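Local coordinates for protein tRNA uridine(34) acetyltransferase (Methanocaldococcus infernus, PDB 6IA8) that acetylates the wobble uridine at position 34 of tRNA, using acetyl-CoA and radical S-adenosyl-L-methionine chemistry, to give 5-carboxymethyluridine, at residues G61-A66 with H130-I135; M163-S168 with A181-V186. All coordinates share one frame; numbering follows the deposited sequence.

Interaction 1: G61-A66 with H130-I135; sequences GVAVVA and HPTDKI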
ATOM      1  N   GLY A  61      -1.465   3.868  15.253  1.00 83.82           N
ATOM      2  CA  GLY A  61      -0.390   3.217  15.974  1.00 69.21           C
ATOM      3  C   GLY A  61       0.864   3.026  15.155  1.00 60.99           C
ATOM      4  O   GLY A  61       1.921   2.751  15.728  1.00 54.36           O
ATOM      5  N   VAL A  62       0.766   3.147  13.832  1.00 56.53           N
ATOM      6  CA  VAL A  62       1.907   3.013  12.928  1.00 60.40           C
ATOM      7  C   VAL A  62       2.253   4.402  12.401  1.00 52.43           C
ATOM      8  O   VAL A  62       1.395   5.088  11.831  1.00 49.50           O
ATOM      9  CB  VAL A  62       1.611   2.045  11.771  1.00 54.79           C
ATOM     10  CG1 VAL A  62       2.794   1.978  10.824  1.00 55.95           C
ATOM     11  CG2 VAL A  62       1.269   0.660  12.305  1.00 54.37           C
ATOM     12  N   ALA A  63       3.503   4.815  12.592  1.00 43.21           N
ATOM     13  CA  ALA A  63       3.976   6.105  12.124  1.00 42.81           C
ATOM     14  C   ALA A  63       4.454   5.975  10.687  1.00 37.50           C
ATOM     15  O   ALA A  63       5.281   5.114  10.372  1.00 40.79           O
ATOM     16  CB  ALA A  63       5.113   6.610  13.004  1.00 43.15           C
ATOM     17  N   VAL A  64       3.964   6.847   9.822  1.00 40.78           N
ATOM     18  CA  VAL A  64       4.386   6.857   8.424  1.00 36.80           C
ATOM     19  C   VAL A  64       5.540   7.837   8.284  1.00 35.45           C
ATOM     20  O   VAL A  64       5.403   9.019   8.615  1.00 37.85           O
ATOM     21  CB  VAL A  64       3.232   7.240   7.488  1.00 48.38           C
ATOM     22  CG1 VAL A  64       3.758   7.342   6.071  1.00 39.62           C
ATOM     23  CG2 VAL A  64       2.101   6.204   7.569  1.00 45.49           C
ATOM     24  N   VAL A  65       6.678   7.348   7.818  1.00 31.83           N
ATOM     25  CA  VAL A  65       7.884   8.148   7.653  1.00 33.20           C
ATOM     26  C   VAL A  65       8.197   8.114   6.165  1.00 37.52           C
ATOM     27  O   VAL A  65       8.723   7.121   5.655  1.00 34.20           O
ATOM     28  CB  VAL A  65       9.054   7.603   8.481  1.00 33.87           C
ATOM     29  CG1 VAL A  65      10.354   8.311   8.163  1.00 36.18           C
ATOM     30  CG2 VAL A  65       8.755   7.678   9.998  1.00 35.73           C
ATOM     31  N   ALA A  66       7.880   9.197   5.469  1.00 37.02           N
ATOM     32  CA  ALA A  66       8.100   9.314   4.036  1.00 39.08           C
ATOM     33  C   ALA A  66       9.350  10.147   3.789  1.00 37.32           C
ATOM     34  O   ALA A  66       9.447  11.270   4.280  1.00 35.71           O
ATOM     35  CB  ALA A  66       6.899   9.978   3.366  1.00 43.52           C
ATOM     36  N   HIS A 130       2.465  11.244  18.976  1.00 63.90           N
ATOM     37  CA  HIS A 130       2.165  10.094  18.140  1.00 57.69           C
ATOM     38  C   HIS A 130       3.163   8.969  18.420  1.00 51.40           C
ATOM     39  O   HIS A 130       4.371   9.218  18.534  1.00 55.97           O
ATOM     40  CB  HIS A 130       2.222  10.464  16.657  1.00 70.84           C
ATOM     41  CG  HIS A 130       1.212  11.487  16.237  1.00 87.37           C
ATOM     42  ND1 HIS A 130       0.629  12.373  17.118  1.00 85.49           N
ATOM     43  CD2 HIS A 130       0.684  11.764  15.021  1.00 86.93           C
ATOM     44  CE1 HIS A 130      -0.216  13.150  16.465  1.00 82.93           C
ATOM     45  NE2 HIS A 130      -0.202  12.801  15.191  1.00 89.83           N
ATOM     46  N   PRO A 131       2.690   7.728  18.545  1.00 48.40           N
ATOM     47  CA  PRO A 131       3.625   6.618  18.760  1.00 56.26           C
ATOM     48  C   PRO A 131       4.540   6.453  17.560  1.00 52.23           C
ATOM     49  O   PRO A 131       4.148   6.693  16.414  1.00 46.63           O
ATOM     50  CB  PRO A 131       2.713   5.399  18.941  1.00 71.96           C
ATOM     51  CG  PRO A 131       1.409   5.792  18.302  1.00 69.31           C
ATOM     52  CD  PRO A 131       1.283   7.278  18.542  1.00 53.39           C
ATOM     53  N   THR A 132       5.779   6.044  17.839  1.00 43.02           N
ATOM     54  CA  THR A 132       6.754   5.783  16.785  1.00 40.51           C
ATOM     55  C   THR A 132       7.483   4.460  16.997  1.00 42.62           C
ATOM     56  O   THR A 132       8.567   4.262  16.445  1.00 38.95           O
ATOM     57  CB  THR A 132       7.765   6.928  16.692  1.00 43.22           C
ATOM     58  OG1 THR A 132       8.492   7.014  17.924  1.00 45.52           O
ATOM     59  CG2 THR A 132       7.051   8.253  16.429  1.00 46.58           C
ATOM     60  N   ASP A 133       6.920   3.545  17.786  1.00 44.68           N
ATOM     61  CA  ASP A 133       7.557   2.247  17.956  1.00 48.50           C
ATOM     62  C   ASP A 133       7.402   1.378  16.715  1.00 39.23           C
ATOM     63  O   ASP A 133       8.198   0.460  16.517  1.00 42.85           O
ATOM     64  CB  ASP A 133       6.985   1.540  19.191  1.00 47.76           C
ATOM     65  CG  ASP A 133       5.460   1.427  19.154  1.00 65.34           C
ATOM     66  OD1 ASP A 133       4.790   2.466  19.020  1.00 64.92           O
ATOM     67  OD2 ASP A 133       4.935   0.300  19.253  1.00 78.36           O
ATOM     68  N   LYS A 134       6.391   1.642  15.887  1.00 37.32           N
ATOM     69  CA  LYS A 134       6.179   0.961  14.615  1.00 40.70           C
ATOM     70  C   LYS A 134       6.206   1.990  13.489  1.00 40.29           C
ATOM     71  O   LYS A 134       5.426   2.955  13.500  1.00 36.75           O
ATOM     72  CB  LYS A 134       4.830   0.221  14.603  1.00 47.72           C
ATOM     73  CG  LYS A 134       4.667  -0.825  15.660  1.00 64.80           C
ATOM     74  CD  LYS A 134       3.348  -1.594  15.447  1.00 76.76           C
ATOM     75  CE  LYS A 134       3.015  -2.494  16.621  1.00103.61           C
ATOM     76  NZ  LYS A 134       2.530  -1.716  17.793  1.00138.11           N
ATOM     77  N   ILE A 135       7.071   1.771  12.502  1.00 34.13           N
ATOM     78  CA  ILE A 135       7.276   2.735  11.430  1.00 33.75           C
ATOM     79  C   ILE A 135       7.053   2.078  10.074  1.00 35.00           C
ATOM     80  O   ILE A 135       7.617   1.018   9.786  1.00 33.69           O
ATOM     81  CB  ILE A 135       8.688   3.347  11.512  1.00 36.86           C
ATOM     82  CG1 ILE A 135       8.778   4.296  12.738  1.00 40.37           C
ATOM     83  CG2 ILE A 135       9.016   4.102  10.217  1.00 39.01           C
ATOM     84  CD1 ILE A 135      10.170   4.779  13.018  1.00 54.81           C
TER
HETATM   85  O   HOH W   1       4.134   3.672  16.124  1.00 50.86           O
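The edge of the parallel sheet in the radical SAM domain is joined here, where strands 63-68 and 134-140 run side by side and Ala-63 pairs with Ile-135. Helix 114-127 lies between these strands in sequence, making this a beta-alpha-beta connection. The backbone of Ala-63 sends its N-H to Lys-134 O, 2.8 Å from Ala-63 N and nearly straight at 164°. The next link is softer: the CA of Ile-135 approaches Ala-63 O at 3.3 Å as a CA-H...O contact. Further bonds from Ala-63 and Val-65 to Glu-136 continue the pairing.

Ala-63 and Ile-135 share one face of the sheet, which helix 114-127 packs against through Leu-125 and Ile-122. A small methyl suits Ala-63, because its CB is 3.5 Å from Pro-131 O, where the incoming loop folds close. Before the strand, Pro-131 touches Gly-61 with CG, 3.9 Å from Gly-61 CA, so that the proline ring lies against the glycine backbone. A water accepts the N-H of Lys-134 at 3.0 Å (Lys-134 N to water O).

Lys-134, an acetyl-CoA-binding residue by similarity, lays its CB over Gly-61 O and bends back at its end, so that NZ makes a long, weak salt bridge with OD2 of Asp-133 at 3.5 Å. Deeper in, Ile-135 holds CG1 beside its backbone N (chi1 -71°), which leaves the CG2 branch anti to that N and in contact with Val-65, CG2 to CG2 at 3.6 Å.

Interaction 2: M163-S168 with A181-V186; sequences MNERES and AKHRCV. With SO4 (sulfate ion), chain H.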
ATOM      1  N   MET A 163      16.328   4.976  12.828  1.00 32.17           N
ATOM      2  CA  MET A 163      15.359   4.293  13.672  1.00 34.93           C
ATOM      3  C   MET A 163      16.056   3.581  14.811  1.00 32.94           C
ATOM      4  O   MET A 163      15.539   3.559  15.933  1.00 36.34           O
ATOM      5  CB  MET A 163      14.538   3.285  12.863  1.00 32.13           C
ATOM      6  CG  MET A 163      13.751   3.904  11.716  1.00 35.68           C
ATOM      7  SD  MET A 163      12.852   2.590  10.850  1.00 36.40           S
ATOM      8  CE  MET A 163      12.923   3.216   9.172  1.00 35.47           C
ATOM      9  N   ASN A 164      17.203   2.941  14.522  1.00 29.87           N
ATOM     10  CA  ASN A 164      17.941   2.192  15.537  1.00 37.41           C
ATOM     11  C   ASN A 164      18.628   3.112  16.539  1.00 50.22           C
ATOM     12  O   ASN A 164      18.952   2.680  17.652  1.00 35.60           O
ATOM     13  CB  ASN A 164      19.008   1.289  14.900  1.00 33.18           C
ATOM     14  CG  ASN A 164      18.421   0.243  13.961  1.00 45.07           C
ATOM     15  OD1 ASN A 164      17.252  -0.109  14.059  1.00 38.14           O
ATOM     16  ND2 ASN A 164      19.240  -0.261  13.049  1.00 35.68           N
ATOM     17  N   GLU A 165      18.881   4.355  16.153  1.00 39.65           N
ATOM     18  CA  GLU A 165      19.634   5.301  16.974  1.00 39.73           C
ATOM     19  C   GLU A 165      21.053   4.807  17.238  1.00 41.84           C
ATOM     20  O   GLU A 165      21.599   4.962  18.338  1.00 40.91           O
ATOM     21  CB  GLU A 165      18.910   5.600  18.284  1.00 46.81           C
ATOM     22  CG  GLU A 165      17.592   6.353  18.105  1.00 57.90           C
ATOM     23  CD  GLU A 165      16.772   6.394  19.383  1.00 75.13           C
ATOM     24  OE1 GLU A 165      15.532   6.336  19.299  1.00106.25           O
ATOM     25  OE2 GLU A 165      17.373   6.466  20.473  1.00121.28           O
ATOM     26  N   ARG A 166      21.675   4.247  16.204  1.00 37.90           N
ATOM     27  CA  ARG A 166      23.090   3.894  16.275  1.00 44.32           C
ATOM     28  C   ARG A 166      23.608   3.587  14.873  1.00 38.65           C
ATOM     29  O   ARG A 166      22.848   3.216  13.974  1.00 44.82           O
ATOM     30  CB  ARG A 166      23.324   2.697  17.208  1.00 41.32           C
ATOM     31  CG  ARG A 166      22.552   1.462  16.811  1.00 46.89           C
ATOM     32  CD  ARG A 166      23.265   0.192  17.332  1.00 61.28           C
ATOM     33  NE  ARG A 166      24.477  -0.103  16.572  1.00 59.92           N
ATOM     34  CZ  ARG A 166      25.225  -1.190  16.736  1.00 66.07           C
ATOM     35  NH1 ARG A 166      24.883  -2.097  17.646  1.00 64.16           N
ATOM     36  NH2 ARG A 166      26.311  -1.368  15.988  1.00 65.26           N
ATOM     37  N   GLU A 167      24.916   3.736  14.708  1.00 38.07           N
ATOM     38  CA  GLU A 167      25.576   3.429  13.453  1.00 49.26           C
ATOM     39  C   GLU A 167      25.606   1.920  13.242  1.00 51.14           C
ATOM     40  O   GLU A 167      25.507   1.133  14.180  1.00 57.37           O
ATOM     41  CB  GLU A 167      26.996   4.010  13.465  1.00 57.52           C
ATOM     42  CG  GLU A 167      27.783   3.791  12.195  1.00 63.73           C
ATOM     43  CD  GLU A 167      27.141   4.437  10.971  1.00 58.50           C
ATOM     44  OE1 GLU A 167      26.038   4.017  10.596  1.00 75.77           O
ATOM     45  OE2 GLU A 167      27.753   5.357  10.386  1.00 79.12           O
ATOM     46  N   SER A 168      25.727   1.522  11.985  1.00 45.25           N
ATOM     47  CA  SER A 168      25.895   0.129  11.631  1.00 51.56           C
ATOM     48  C   SER A 168      26.959   0.012  10.553  1.00 42.32           C
ATOM     49  O   SER A 168      27.267   0.971   9.838  1.00 57.01           O
ATOM     50  CB  SER A 168      24.584  -0.482  11.134  1.00 44.37           C
ATOM     51  OG  SER A 168      24.093   0.198   9.958  1.00 46.95           O
ATOM     52  N   ALA A 181      14.623  -3.012  17.780  1.00 38.87           N
ATOM     53  CA  ALA A 181      14.877  -1.626  18.133  1.00 42.88           C
ATOM     54  C   ALA A 181      13.645  -0.973  18.772  1.00 42.27           C
ATOM     55  O   ALA A 181      12.544  -1.534  18.804  1.00 43.14           O
ATOM     56  CB  ALA A 181      15.305  -0.834  16.895  1.00 45.49           C
ATOM     57  N   LYS A 182      13.842   0.255  19.269  1.00 40.55           N
ATOM     58  CA  LYS A 182      12.724   1.018  19.816  1.00 50.60           C
ATOM     59  C   LYS A 182      11.794   1.519  18.715  1.00 52.18           C
ATOM     60  O   LYS A 182      10.592   1.661  18.939  1.00 50.93           O
ATOM     61  CB  LYS A 182      13.241   2.190  20.644  1.00 54.03           C
ATOM     62  CG  LYS A 182      13.855   1.790  21.981  1.00 71.59           C
ATOM     63  CD  LYS A 182      14.223   3.021  22.827  1.00 59.85           C
ATOM     64  N   HIS A 183      12.318   1.776  17.523  1.00 35.44           N
ATOM     65  CA  HIS A 183      11.526   2.230  16.376  1.00 36.94           C
ATOM     66  C   HIS A 183      11.659   1.153  15.306  1.00 35.31           C
ATOM     67  O   HIS A 183      12.650   1.106  14.575  1.00 39.83           O
ATOM     68  CB  HIS A 183      12.010   3.583  15.873  1.00 38.27           C
ATOM     69  CG  HIS A 183      12.100   4.626  16.942  1.00 40.45           C
ATOM     70  ND1 HIS A 183      10.991   5.285  17.433  1.00 48.01           N
ATOM     71  CD2 HIS A 183      13.166   5.136  17.603  1.00 45.59           C
ATOM     72  CE1 HIS A 183      11.374   6.161  18.346  1.00 48.82           C
ATOM     73  NE2 HIS A 183      12.688   6.093  18.463  1.00 45.07           N
ATOM     74  N   ARG A 184      10.700   0.246  15.245  1.00 33.98           N
ATOM     75  CA  ARG A 184      10.794  -0.892  14.338  1.00 32.51           C
ATOM     76  C   ARG A 184      10.207  -0.562  12.977  1.00 33.16           C
ATOM     77  O   ARG A 184       9.112   0.010  12.891  1.00 32.20           O
ATOM     78  CB  ARG A 184      10.068  -2.097  14.919  1.00 37.61           C
ATOM     79  CG  ARG A 184      10.629  -2.549  16.243  1.00 46.94           C
ATOM     80  CD  ARG A 184      10.303  -4.002  16.469  1.00 53.83           C
ATOM     81  NE  ARG A 184      10.608  -4.457  17.815  1.00 89.29           N
ATOM     82  CZ  ARG A 184      10.458  -5.712  18.226  1.00 86.93           C
ATOM     83  NH1 ARG A 184      10.030  -6.646  17.383  1.00 82.68           N
ATOM     84  NH2 ARG A 184      10.746  -6.034  19.478  1.00 66.09           N
ATOM     85  N   CYS A 185      10.943  -0.925  11.919  1.00 34.19           N
ATOM     86  CA  CYS A 185      10.450  -0.789  10.551  1.00 33.42           C
ATOM     87  C   CYS A 185       9.529  -1.969  10.256  1.00 36.33           C
ATOM     88  O   CYS A 185       9.992  -3.069   9.929  1.00 37.91           O
ATOM     89  CB  CYS A 185      11.604  -0.725   9.562  1.00 36.86           C
ATOM     90  SG  CYS A 185      10.977  -0.512   7.825  1.00 36.43           S
ATOM     91  N   VAL A 186       8.215  -1.761  10.427  1.00 33.37           N
ATOM     92  CA  VAL A 186       7.265  -2.850  10.214  1.00 35.53           C
ATOM     93  C   VAL A 186       6.813  -2.959   8.768  1.00 34.43           C
ATOM     94  O   VAL A 186       6.188  -3.958   8.399  1.00 34.09           O
ATOM     95  CB  VAL A 186       6.026  -2.718  11.121  1.00 41.02           C
ATOM     96  CG1 VAL A 186       6.466  -2.737  12.599  1.00 36.71           C
ATOM     97  CG2 VAL A 186       5.229  -1.456  10.782  1.00 35.13           C
TER
HETATM   98  S   SO4 H 607      13.762   8.037  21.454  1.00112.02           S
HETATM   99  O1  SO4 H 607      14.141   6.626  21.552  1.00112.63           O
HETATM  100  O2  SO4 H 607      12.662   8.303  22.376  1.00112.91           O
HETATM  101  O3  SO4 H 607      14.906   8.876  21.801  1.00114.69           O
HETATM  102  O4  SO4 H 607      13.334   8.354  20.091  1.00107.28           O
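The polar part of this contact centres on the ring of His-183, which Glu-165 meets just beyond the C-terminal end of helix 149-164, where that helix sits against the start of strand 184-192, the third strand of the parallel radical SAM sheet. NE2 of His-183 donates to O4 of a sulfate at 2.9 Å (145° at the hydrogen), and the same N-H leans weakly toward OE1 of Glu-165, 3.0 Å from NE2 on a strongly bent path. The carboxylate is turned 43° from the ring plane, yet OE1 lies at the ring edge, in plane. Glu-165 has left the helix with positive phi (61°), and its side chain runs out extended to the ring. Beside it, the carbonyl oxygen of Met-163 lies at the edge of the ring, 3.3 Å from CD2 of His-183. The other ring nitrogen, ND1, is bound to Thr-132 O.

The apolar part is carried by Met-163, whose long, unbranched thioether reaches from the helix to the strand. Its CB rests 3.4 Å from His-183 O, and the chain carries SD on to Cys-185 CB at 3.8 Å. Asn-164 adds OD1 at 3.5 Å from Ala-181 CB, although its polar end is claimed by Asn-178, whose amide also binds His-183 O and the N-H of Cys-185.

A leucine in place of His-183 would probably leave Thr-132 O without its ND1 partner, and the Glu-165 oxygen and the sulfate without the NE2 donor.

Because both ring nitrogens point at acceptors, His-183 is likely to carry a positive charge, which the sulfate would probably stabilise; this ion, probably from the crystallisation liquor, may mark a spot receptive to anions.

Both interactions hold the same parallel sheet of the radical SAM domain, and they meet at its second and third strands. Interaction 1 joins strand to strand at the sheet edge, with backbone bonding and small aliphatic side chains; interaction 2 sets the end of helix 149-164 against the entry to strand 184-192 and combines apolar packing of Met-163 with polar contacts around a histidine ring. Each has a buried part, Ala-63, Val-65 and Ile-135 in one and Met-163, His-183 and Cys-185 in the other, and a more exposed polar part, at Asp-133 and Glu-165. They touch directly: Ile-135 N lies 2.7 Å from Arg-184 O, a probable hydrogen bond, and Ile-135 CD1 packs on His-183 CB.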